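Local atomic coordinates of agmatinase (Deinococcus radiodurans, PDB entry 1WOH), a protein that probably hydrolyses agmatine to putrescine and urea with the aid of two manganese ions per subunit. Residues 37-42 against 47-52; 119-124 against 227-232; 155-158 against 164-167; 157-162 against 272-277. All coordinates share one frame; numbering follows the deposited sequence.

Read from the N terminus, the chain first closes a short loop in contact 1, where the turn leaving strand 31-36 folds back on the start of helix 51-59. Contact 2 then spans some hundred residues, joining the turn after strand 114-118 to the end of strand 223-229. Contact 3, a local closure between the loop after strand 137-142 and helix 162-169, falls within that span. Contact 4 begins from the same loop and runs to the end of strand 266-273, so it crosses contact 2. Contacts 1, 2 and 4 tie together loops at one end of the parallel sheet, while contact 3 fastens the outer part of the 155-162 loop to its helix.

Contact 1 (37-42 against 47-52); sequences PFDIAL and GARFAP
Asp39 and Arg49 meet at the middle of this contact, a strand-to-helix connection of the arginase alpha/beta fold in which the loop after strand 31-36 meets the 3-10 turn leading into helix 51-59. The carboxylate is turned to two kinds of donor. OD1 of Asp39 makes a salt bridge with NH1 of Arg49 at 2.9 Å, but the hydrogen bond is weak, bent to 128°, and the carboxylate and guanidinium planes lie 61° apart, so the groups do not pair flat. OD2 of Asp39 faces backbone amides, accepting from Gly47 N at 3.0 Å and from Arg49 N at 3.0 Å; its exact place is less sure than that of OD1. Asp39 reaches both because its CG lies between its own backbone N and carbonyl carbon, chi1 68°. Beside these polar bonds, CB of Asp39 rests 3.9 Å from CB of Ala48, and Pro37 CB approaches CG of Pro52 at 4.2 Å.

The next shell fixes the receiving turn. Phe50 N bonds to Gly47 O and Ala51 N to Ala48 O, two backbone bonds that close the 3-10 turn carrying the Gly47 and Arg49 amides. At Gly47 the backbone angles would press a CB against the preceding carbonyl oxygen. Farther out, Tyr9 of a third subunit makes a cation-pi contact with Arg49, and Phe44 of a second subunit packs on the same arginine. Within the turn, Arg49 CG stands 3.7 Å above the plane of the Phe50 ring, over its centre.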
loop_
_atom_site.group_PDB
_atom_site.type_symbol
_atom_site.label_atom_id
_atom_site.label_comp_id
_atom_site.label_asym_id
_atom_site.label_seq_id
_atom_site.Cartn_x
_atom_site.Cartn_y
_atom_site.Cartn_z
ATOM N N PRO A 37 21.643 -9.985 4.401
ATOM C CA PRO A 37 20.210 -10.118 4.100
ATOM C C PRO A 37 19.610 -11.408 4.638
ATOM O O PRO A 37 19.129 -12.250 3.883
ATOM C CB PRO A 37 20.177 -10.029 2.575
ATOM C CG PRO A 37 21.432 -10.734 2.189
ATOM C CD PRO A 37 22.454 -10.217 3.188
ATOM N N PHE A 38 19.633 -11.526 5.961
ATOM C CA PHE A 38 19.153 -12.707 6.669
ATOM C C PHE A 38 18.041 -12.310 7.633
ATOM O O PHE A 38 18.268 -11.502 8.528
ATOM C CB PHE A 38 20.336 -13.297 7.446
ATOM C CG PHE A 38 20.018 -14.541 8.223
ATOM C CD1 PHE A 38 20.299 -15.794 7.692
ATOM C CD2 PHE A 38 19.486 -14.460 9.509
ATOM C CE1 PHE A 38 20.062 -16.955 8.432
ATOM C CE2 PHE A 38 19.243 -15.616 10.264
ATOM C CZ PHE A 38 19.536 -16.866 9.719
ATOM N N ASP A 39 16.847 -12.876 7.461
ATOM C CA ASP A 39 15.746 -12.554 8.361
ATOM C C ASP A 39 14.918 -13.760 8.802
ATOM O O ASP A 39 13.828 -13.595 9.358
ATOM C CB ASP A 39 14.818 -11.480 7.747
ATOM C CG ASP A 39 14.030 -11.975 6.533
ATOM O OD1 ASP A 39 14.050 -13.188 6.229
ATOM O OD2 ASP A 39 13.370 -11.131 5.881
ATOM N N ILE A 40 15.440 -14.971 8.610
ATOM C CA ILE A 40 14.667 -16.146 8.998
ATOM C C ILE A 40 14.686 -16.491 10.489
ATOM O O ILE A 40 14.037 -17.455 10.917
ATOM C CB ILE A 40 15.093 -17.391 8.186
ATOM C CG1 ILE A 40 16.592 -17.649 8.354
ATOM C CG2 ILE A 40 14.749 -17.188 6.716
ATOM C CD1 ILE A 40 17.047 -18.948 7.711
ATOM N N ALA A 41 15.401 -15.705 11.290
ATOM C CA ALA A 41 15.464 -15.967 12.722
ATOM C C ALA A 41 14.500 -15.115 13.549
ATOM O O ALA A 41 14.366 -15.326 14.752
ATOM C CB ALA A 41 16.904 -15.775 13.232
ATOM N N LEU A 42 13.824 -14.153 12.926
ATOM C CA LEU A 42 12.895 -13.337 13.698
ATOM C C LEU A 42 11.605 -14.117 13.974
ATOM O O LEU A 42 11.258 -15.053 13.253
ATOM C CB LEU A 42 12.610 -12.017 12.973
ATOM C CG LEU A 42 12.131 -12.081 11.529
ATOM C CD1 LEU A 42 10.618 -12.263 11.493
ATOM C CD2 LEU A 42 12.513 -10.791 10.826
ATOM N N GLY A 47 11.029 -9.387 6.421
ATOM C CA GLY A 47 11.245 -8.240 5.560
ATOM C C GLY A 47 12.630 -7.648 5.701
ATOM O O GLY A 47 13.113 -6.962 4.797
ATOM N N ALA A 48 13.273 -7.907 6.838
ATOM C CA ALA A 48 14.610 -7.375 7.077
ATOM C C ALA A 48 15.633 -7.890 6.062
ATOM O O ALA A 48 16.731 -7.341 5.962
ATOM C CB ALA A 48 15.061 -7.697 8.510
ATOM N N ARG A 49 15.291 -8.929 5.300
ATOM C CA ARG A 49 16.241 -9.434 4.308
ATOM C C ARG A 49 16.403 -8.400 3.204
ATOM O O ARG A 49 17.386 -8.421 2.461
ATOM C CB ARG A 49 15.758 -10.757 3.702
ATOM C CG ARG A 49 14.449 -10.647 2.947
ATOM C CD ARG A 49 13.588 -11.870 3.235
ATOM N NE ARG A 49 13.905 -12.992 2.371
ATOM C CZ ARG A 49 13.669 -14.264 2.674
ATOM N NH1 ARG A 49 13.121 -14.592 3.839
ATOM N NH2 ARG A 49 13.961 -15.207 1.793
ATOM N N PHE A 50 15.437 -7.493 3.108
ATOM C CA PHE A 50 15.461 -6.444 2.089
ATOM C C PHE A 50 16.084 -5.148 2.620
ATOM O O PHE A 50 16.237 -4.185 1.870
ATOM C CB PHE A 50 14.037 -6.121 1.617
ATOM C CG PHE A 50 13.245 -7.319 1.167
ATOM C CD1 PHE A 50 13.675 -8.099 0.103
ATOM C CD2 PHE A 50 12.043 -7.643 1.794
ATOM C CE1 PHE A 50 12.918 -9.193 -0.337
ATOM C CE2 PHE A 50 11.280 -8.729 1.365
ATOM C CZ PHE A 50 11.722 -9.505 0.294
ATOM N N ALA A 51 16.428 -5.122 3.904
ATOM C CA ALA A 51 16.982 -3.917 4.507
ATOM C C ALA A 51 18.334 -3.469 3.956
ATOM O O ALA A 51 18.543 -2.279 3.726
ATOM C CB ALA A 51 17.066 -4.076 6.014
ATOM N N PRO A 52 19.273 -4.405 3.751
ATOM C CA PRO A 52 20.565 -3.953 3.221
ATOM C C PRO A 52 20.391 -3.183 1.923
ATOM O O PRO A 52 21.002 -2.131 1.726
ATOM C CB PRO A 52 21.334 -5.260 3.031
ATOM C CG PRO A 52 20.786 -6.124 4.135
ATOM C CD PRO A 52 19.300 -5.848 4.046
#

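Contact 2 (119-124 against 227-232); sequences GDHSVS and SVDVDG
The backbones of His121 and Asp229 stay well apart, 7.1 Å between their CA atoms, where a 3-10 turn after strand 114-118 faces the end of strand 223-229, and side chains span the gap. The imidazole of His121 does most of the bridging and is held from two of its corners. NE2 of His121 donates to OG of Ser227 at 3.0 Å, with the hydroxyl tilted somewhat out of the ring plane. With no manganese bound to this chain in the model, ND1 of His121 makes a weak bond to OD2 of Asp229 at 3.3 Å, bent to 134°, and the ring and carboxylate planes stand 80° apart.

With OG of Ser227 pointing opposite its backbone N (chi1 178°), the hydroxyl reaches the imidazole. That OG is also hydrogen-bonded to Asp271, whose other carboxylate oxygen is bonded to Ser124 OG, so one second-shell aspartate serves both serines. Two Asx turns shape the flanks. Asp120 OD1 accepts from Ser122 N and from Ser122 OG, each at 2.7 Å, bracing the turn that carries His121. Asp229 OD1 takes Asp231 N at 2.9 Å, a nearly straight bond that arrives from above the carboxylate plane.

His121, Asp229 and Asp231, together with Asp143, His145 and Asp147, are manganese ligands of the binuclear metal site of the arginase fold, built at the strand ends and the loops that follow them.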
loop_
_atom_site.group_PDB
_atom_site.type_symbol
_atom_site.label_atom_id
_atom_site.label_comp_id
_atom_site.label_asym_id
_atom_site.label_seq_id
_atom_site.Cartn_x
_atom_site.Cartn_y
_atom_site.Cartn_z
ATOM N N GLY A 119 19.001 -7.274 7.802
ATOM C CA GLY A 119 19.159 -8.507 8.559
ATOM C C GLY A 119 18.497 -8.436 9.923
ATOM O O GLY A 119 18.470 -7.365 10.528
ATOM N N ASP A 120 17.950 -9.551 10.413
ATOM C CA ASP A 120 17.329 -9.526 11.730
ATOM C C ASP A 120 18.456 -9.460 12.747
ATOM O O ASP A 120 19.617 -9.631 12.395
ATOM C CB ASP A 120 16.409 -10.743 11.967
ATOM C CG ASP A 120 17.154 -12.066 12.021
ATOM O OD1 ASP A 120 18.138 -12.183 12.789
ATOM O OD2 ASP A 120 16.731 -12.999 11.301
ATOM N N HIS A 121 18.128 -9.208 14.006
ATOM C CA HIS A 121 19.180 -9.061 15.005
ATOM C C HIS A 121 20.086 -10.265 15.248
ATOM O O HIS A 121 21.195 -10.119 15.777
ATOM C CB HIS A 121 18.588 -8.585 16.333
ATOM C CG HIS A 121 19.499 -7.665 17.085
ATOM N ND1 HIS A 121 19.041 -6.741 18.001
ATOM C CD2 HIS A 121 20.841 -7.493 17.013
ATOM C CE1 HIS A 121 20.064 -6.035 18.455
ATOM N NE2 HIS A 121 21.166 -6.469 17.872
ATOM N N SER A 122 19.643 -11.452 14.854
ATOM C CA SER A 122 20.468 -12.629 15.071
ATOM C C SER A 122 21.816 -12.512 14.362
ATOM O O SER A 122 22.774 -13.186 14.741
ATOM C CB SER A 122 19.749 -13.894 14.594
ATOM O OG SER A 122 19.951 -14.111 13.207
ATOM N N VAL A 123 21.905 -11.656 13.344
ATOM C CA VAL A 123 23.167 -11.512 12.622
ATOM C C VAL A 123 24.286 -10.905 13.477
ATOM O O VAL A 123 25.468 -11.060 13.152
ATOM C CB VAL A 123 22.998 -10.667 11.330
ATOM C CG1 VAL A 123 21.933 -11.294 10.433
ATOM C CG2 VAL A 123 22.647 -9.229 11.681
ATOM N N SER A 124 23.927 -10.221 14.561
ATOM C CA SER A 124 24.931 -9.605 15.433
ATOM C C SER A 124 25.862 -10.651 16.042
ATOM O O SER A 124 27.021 -10.360 16.327
ATOM C CB SER A 124 24.270 -8.814 16.563
ATOM O OG SER A 124 23.512 -7.731 16.058
ATOM N N SER A 227 25.651 -1.547 18.201
ATOM C CA SER A 227 24.623 -2.382 17.593
ATOM C C SER A 227 23.347 -1.566 17.670
ATOM O O SER A 227 22.853 -1.281 18.758
ATOM C CB SER A 227 24.423 -3.703 18.337
ATOM O OG SER A 227 23.378 -4.436 17.713
ATOM N N VAL A 228 22.825 -1.169 16.515
ATOM C CA VAL A 228 21.610 -0.374 16.487
ATOM C C VAL A 228 20.434 -1.160 15.928
ATOM O O VAL A 228 20.394 -1.471 14.739
ATOM C CB VAL A 228 21.784 0.899 15.628
ATOM C CG1 VAL A 228 20.474 1.704 15.623
ATOM C CG2 VAL A 228 22.929 1.746 16.182
ATOM N N ASP A 229 19.501 -1.511 16.804
ATOM C CA ASP A 229 18.284 -2.202 16.391
ATOM C C ASP A 229 17.312 -1.036 16.176
ATOM O O ASP A 229 17.057 -0.263 17.103
ATOM C CB ASP A 229 17.780 -3.107 17.515
ATOM C CG ASP A 229 16.507 -3.850 17.146
ATOM O OD1 ASP A 229 15.723 -3.338 16.325
ATOM O OD2 ASP A 229 16.282 -4.946 17.698
ATOM N N VAL A 230 16.781 -0.888 14.970
ATOM C CA VAL A 230 15.883 0.229 14.711
ATOM C C VAL A 230 14.640 0.266 15.596
ATOM O O VAL A 230 14.045 1.334 15.757
ATOM C CB VAL A 230 15.457 0.296 13.207
ATOM C CG1 VAL A 230 16.689 0.239 12.317
ATOM C CG2 VAL A 230 14.502 -0.834 12.861
ATOM N N ASP A 231 14.247 -0.859 16.201
ATOM C CA ASP A 231 13.050 -0.802 17.036
ATOM C C ASP A 231 13.324 -0.083 18.353
ATOM O O ASP A 231 12.415 0.132 19.165
ATOM C CB ASP A 231 12.400 -2.195 17.255
ATOM C CG ASP A 231 13.219 -3.131 18.130
ATOM O OD1 ASP A 231 14.048 -2.664 18.931
ATOM O OD2 ASP A 231 12.997 -4.359 18.018
ATOM N N GLY A 232 14.583 0.304 18.553
ATOM C CA GLY A 232 14.932 1.066 19.739
ATOM C C GLY A 232 14.283 2.439 19.591
ATOM O O GLY A 232 13.951 3.113 20.574
#

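Contact 3 (155-158 against 164-167); sequences TKWS and RRAC
Arg165 leans from helix 162-169 onto the loop at Lys156 and Trp157, and most of its side chain beyond CB meets a neighbour. From CB, the chain sets out with CG opposite the carbonyl carbon (chi1 -67°), which aims it at the loop; CG then lies 3.5 Å from Lys156 O. After a bend, CD comes to 3.4 Å from CZ3 of Trp157, the two side chains crossing at about a right angle; the same tryptophan packs on Leu91 of a second subunit. A second bend turns the guanidinium back over the lysine. NE pairs with Glu168 in a salt bridge, while NH1 donates to Lys156 O at 2.9 Å, in the carbonyl plane and on a lone pair, with an N-H...O angle of 152°. The acceptor is nearly in the guanidinium plane too. One face of that group is covered by Lys156 CD, 3.7 Å from NH1 of Arg165, and the other by Arg164 CB. At the tip, NH2 forms a salt bridge with Asp150 OD1, which Lys156 NZ also grips, so this carboxylate gathers both cations. A leucine at Arg165 would probably leave Lys156 O without this donor and strip Asp150 and Glu168 of one charge partner.

Arg165 also touches Tyr125 of helix 124-128, and Ala166 packs on Leu128 of that helix and Leu173 of strand 173-181, which places helix 162-169 against both.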
loop_
_atom_site.group_PDB
_atom_site.type_symbol
_atom_site.label_atom_id
_atom_site.label_comp_id
_atom_site.label_asym_id
_atom_site.label_seq_id
_atom_site.Cartn_x
_atom_site.Cartn_y
_atom_site.Cartn_z
ATOM N N THR A 155 15.010 -22.909 19.866
ATOM C CA THR A 155 16.230 -22.644 19.124
ATOM C C THR A 155 17.160 -21.730 19.904
ATOM O O THR A 155 16.718 -20.953 20.760
ATOM C CB THR A 155 15.945 -22.002 17.750
ATOM O OG1 THR A 155 17.158 -21.964 16.985
ATOM C CG2 THR A 155 15.407 -20.582 17.923
ATOM N N LYS A 156 18.447 -21.835 19.590
ATOM C CA LYS A 156 19.486 -21.030 20.216
ATOM C C LYS A 156 19.864 -19.854 19.318
ATOM O O LYS A 156 20.557 -18.937 19.763
ATOM C CB LYS A 156 20.749 -21.872 20.432
ATOM C CG LYS A 156 20.626 -23.009 21.440
ATOM C CD LYS A 156 21.031 -22.558 22.830
ATOM C CE LYS A 156 21.043 -23.727 23.816
ATOM N NZ LYS A 156 21.477 -23.292 25.174
ATOM N N TRP A 157 19.405 -19.876 18.066
ATOM C CA TRP A 157 19.776 -18.833 17.110
ATOM C C TRP A 157 18.723 -17.797 16.726
ATOM O O TRP A 157 18.856 -17.184 15.666
ATOM C CB TRP A 157 20.272 -19.466 15.805
ATOM C CG TRP A 157 21.039 -20.734 15.963
ATOM C CD1 TRP A 157 20.693 -21.965 15.482
ATOM C CD2 TRP A 157 22.288 -20.901 16.632
ATOM N NE1 TRP A 157 21.651 -22.888 15.811
ATOM C CE2 TRP A 157 22.644 -22.263 16.517
ATOM C CE3 TRP A 157 23.144 -20.034 17.319
ATOM C CZ2 TRP A 157 23.817 -22.778 17.063
ATOM C CZ3 TRP A 157 24.313 -20.546 17.863
ATOM C CH2 TRP A 157 24.638 -21.907 17.733
ATOM N N SER A 158 17.689 -17.601 17.538
ATOM C CA SER A 158 16.662 -16.615 17.193
ATOM C C SER A 158 17.217 -15.209 17.356
ATOM O O SER A 158 18.328 -15.030 17.860
ATOM C CB SER A 158 15.426 -16.765 18.086
ATOM O OG SER A 158 15.676 -16.282 19.397
ATOM N N ARG A 164 23.665 -13.276 23.767
ATOM C CA ARG A 164 23.905 -14.384 24.682
ATOM C C ARG A 164 24.884 -15.320 23.973
ATOM O O ARG A 164 25.856 -15.792 24.572
ATOM C CB ARG A 164 22.586 -15.108 24.988
ATOM C CG ARG A 164 22.667 -16.116 26.131
ATOM C CD ARG A 164 23.031 -15.439 27.451
ATOM N NE ARG A 164 22.951 -16.369 28.577
ATOM C CZ ARG A 164 21.850 -16.611 29.283
ATOM N NH1 ARG A 164 20.709 -15.986 29.001
ATOM N NH2 ARG A 164 21.882 -17.502 30.264
ATOM N N ARG A 165 24.632 -15.571 22.689
ATOM C CA ARG A 165 25.499 -16.430 21.888
ATOM C C ARG A 165 26.865 -15.763 21.741
ATOM O O ARG A 165 27.901 -16.418 21.813
ATOM C CB ARG A 165 24.901 -16.659 20.498
ATOM C CG ARG A 165 23.604 -17.465 20.476
ATOM C CD ARG A 165 23.858 -18.927 20.851
ATOM N NE ARG A 165 23.864 -19.144 22.293
ATOM C CZ ARG A 165 22.772 -19.138 23.049
ATOM N NH1 ARG A 165 21.584 -18.930 22.496
ATOM N NH2 ARG A 165 22.861 -19.340 24.357
ATOM N N ALA A 166 26.855 -14.449 21.537
ATOM C CA ALA A 166 28.094 -13.700 21.381
ATOM C C ALA A 166 28.988 -13.826 22.616
ATOM O O ALA A 166 30.181 -14.131 22.507
ATOM C CB ALA A 166 27.780 -12.220 21.100
ATOM N N CYS A 167 28.416 -13.588 23.790
ATOM C CA CYS A 167 29.186 -13.656 25.021
ATOM C C CYS A 167 29.770 -15.027 25.294
ATOM O O CYS A 167 30.916 -15.140 25.724
ATOM C CB CYS A 167 28.336 -13.191 26.207
ATOM S SG CYS A 167 28.143 -11.385 26.267
#

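Contact 4 (157-162 against 272-277); sequences WSNSSP and LVELAP
Asn159 and Glu274 carry this contact through a single hydrogen bond between side chains, thrown across two backbones whose CA atoms stand 9.4 Å apart. ND2 of Asn159 donates to OE2 of Glu274 at 3.1 Å, almost perfectly straight at 175°. The acceptor lies in the amide plane, whereas the amide nitrogen meets OE2 on its syn side, 33° out of the carboxylate plane. The side chains cross at about a right angle.

Each end is held in position by its own surroundings. Asn159 sits in a type I beta turn from Ser158 to Ser161, closed by Ser161 N bonding to Ser158 O at 3.2 Å and reinforced by an ST turn in which Ser158 OG accepts from Ser160 N. The Asn159 CG is tucked over the backbone, chi1 61°, which carries the amide toward the glutamate. Its OD1 is bonded to NH2 of Arg152, a stronger partner that helps fix which way round the amide lies. Glu274 follows strand 266-273 with a positive phi, in the left-handed region, and its chain bends at chi2.

The same OE2 accepts from the backbone N of His121, a manganese ligand. The Glu274 side chain also touches Asp229, another such ligand, so the contact borders the binuclear manganese site of the arginase fold. A leucine in place of Glu274 is likely to leave both the Asn159 amide and the His121 backbone N without their shared acceptor.

One carboxylate oxygen thus links the loop turn to the metal-binding turn, and Asn159, a step farther out, is placed consistently with a second-shell residue that steadies the glutamate bonded to the His121 backbone.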
loop_
_atom_site.group_PDB
_atom_site.type_symbol
_atom_site.label_atom_id
_atom_site.label_comp_id
_atom_site.label_asym_id
_atom_site.label_seq_id
_atom_site.Cartn_x
_atom_site.Cartn_y
_atom_site.Cartn_z
ATOM N N TRP A 157 19.405 -19.876 18.066
ATOM C CA TRP A 157 19.776 -18.833 17.110
ATOM C C TRP A 157 18.723 -17.797 16.726
ATOM O O TRP A 157 18.856 -17.184 15.666
ATOM C CB TRP A 157 20.272 -19.466 15.805
ATOM C CG TRP A 157 21.039 -20.734 15.963
ATOM C CD1 TRP A 157 20.693 -21.965 15.482
ATOM C CD2 TRP A 157 22.288 -20.901 16.632
ATOM N NE1 TRP A 157 21.651 -22.888 15.811
ATOM C CE2 TRP A 157 22.644 -22.263 16.517
ATOM C CE3 TRP A 157 23.144 -20.034 17.319
ATOM C CZ2 TRP A 157 23.817 -22.778 17.063
ATOM C CZ3 TRP A 157 24.313 -20.546 17.863
ATOM C CH2 TRP A 157 24.638 -21.907 17.733
ATOM N N SER A 158 17.689 -17.601 17.538
ATOM C CA SER A 158 16.662 -16.615 17.193
ATOM C C SER A 158 17.217 -15.209 17.356
ATOM O O SER A 158 18.328 -15.030 17.860
ATOM C CB SER A 158 15.426 -16.765 18.086
ATOM O OG SER A 158 15.676 -16.282 19.397
ATOM N N ASN A 159 16.589 -14.345 17.038
ATOM C CA ASN A 159 17.046 -12.974 17.204
ATOM C C ASN A 159 16.930 -12.510 18.656
ATOM O O ASN A 159 17.221 -11.355 18.972
ATOM C CB ASN A 159 16.292 -12.021 16.260
ATOM C CG ASN A 159 14.790 -11.995 16.498
ATOM O OD1 ASN A 159 14.234 -12.938 17.065
ATOM N ND2 ASN A 159 14.130 -10.922 16.083
ATOM N N SER A 160 16.381 -13.204 19.409
ATOM C CA SER A 160 16.280 -12.832 20.820
ATOM C C SER A 160 17.517 -13.306 21.599
ATOM O O SER A 160 17.645 -13.027 22.795
ATOM C CB SER A 160 15.029 -13.458 21.452
ATOM O OG SER A 160 13.849 -12.991 20.828
ATOM N N SER A 161 18.431 -13.996 20.917
ATOM C CA SER A 161 19.632 -14.544 21.558
ATOM C C SER A 161 21.016 -14.119 21.042
ATOM O O SER A 161 22.025 -14.628 21.534
ATOM C CB SER A 161 19.601 -16.076 21.480
ATOM O OG SER A 161 18.410 -16.620 22.014
ATOM N N PRO A 162 21.101 -13.176 20.089
ATOM C CA PRO A 162 22.448 -12.833 19.617
ATOM C C PRO A 162 23.537 -12.460 20.617
ATOM O O PRO A 162 24.679 -12.908 20.481
ATOM C CB PRO A 162 22.185 -11.730 18.595
ATOM C CG PRO A 162 20.978 -11.054 19.134
ATOM C CD PRO A 162 20.109 -12.225 19.557
ATOM N N LEU A 272 23.482 -2.242 11.847
ATOM C CA LEU A 272 22.173 -1.595 11.778
ATOM C C LEU A 272 21.244 -2.741 11.427
ATOM O O LEU A 272 21.281 -3.250 10.302
ATOM C CB LEU A 272 22.189 -0.537 10.669
ATOM C CG LEU A 272 21.015 0.450 10.557
ATOM C CD1 LEU A 272 19.747 -0.281 10.142
ATOM C CD2 LEU A 272 20.813 1.150 11.887
ATOM N N VAL A 273 20.419 -3.148 12.389
ATOM C CA VAL A 273 19.541 -4.299 12.196
ATOM C C VAL A 273 18.041 -4.108 12.420
ATOM O O VAL A 273 17.595 -3.103 12.970
ATOM C CB VAL A 273 19.995 -5.472 13.112
ATOM C CG1 VAL A 273 21.458 -5.811 12.852
ATOM C CG2 VAL A 273 19.806 -5.096 14.578
ATOM N N GLU A 274 17.282 -5.104 11.964
ATOM C CA GLU A 274 15.827 -5.169 12.108
ATOM C C GLU A 274 14.981 -4.174 11.310
ATOM O O GLU A 274 13.792 -4.011 11.570
ATOM C CB GLU A 274 15.464 -5.094 13.594
ATOM C CG GLU A 274 15.934 -6.301 14.425
ATOM C CD GLU A 274 15.055 -7.539 14.262
ATOM O OE1 GLU A 274 13.873 -7.389 13.894
ATOM O OE2 GLU A 274 15.542 -8.666 14.526
ATOM N N LEU A 275 15.582 -3.500 10.340
ATOM C CA LEU A 275 14.814 -2.578 9.511
ATOM C C LEU A 275 13.975 -3.448 8.564
ATOM O O LEU A 275 14.502 -4.388 7.967
ATOM C CB LEU A 275 15.764 -1.711 8.676
ATOM C CG LEU A 275 15.369 -0.331 8.133
ATOM C CD1 LEU A 275 16.097 -0.111 6.805
ATOM C CD2 LEU A 275 13.880 -0.204 7.949
ATOM N N ALA A 276 12.680 -3.152 8.441
ATOM C CA ALA A 276 11.788 -3.888 7.540
ATOM C C ALA A 276 11.157 -2.853 6.613
ATOM O O ALA A 276 10.110 -2.290 6.927
ATOM C CB ALA A 276 10.698 -4.609 8.324
ATOM N N PRO A 277 11.788 -2.592 5.458
ATOM C CA PRO A 277 11.301 -1.610 4.477
ATOM C C PRO A 277 9.881 -1.866 3.995
ATOM O O PRO A 277 9.132 -0.933 3.702
ATOM C CB PRO A 277 12.305 -1.731 3.328
ATOM C CG PRO A 277 13.534 -2.268 3.990
ATOM C CD PRO A 277 12.990 -3.278 4.953
#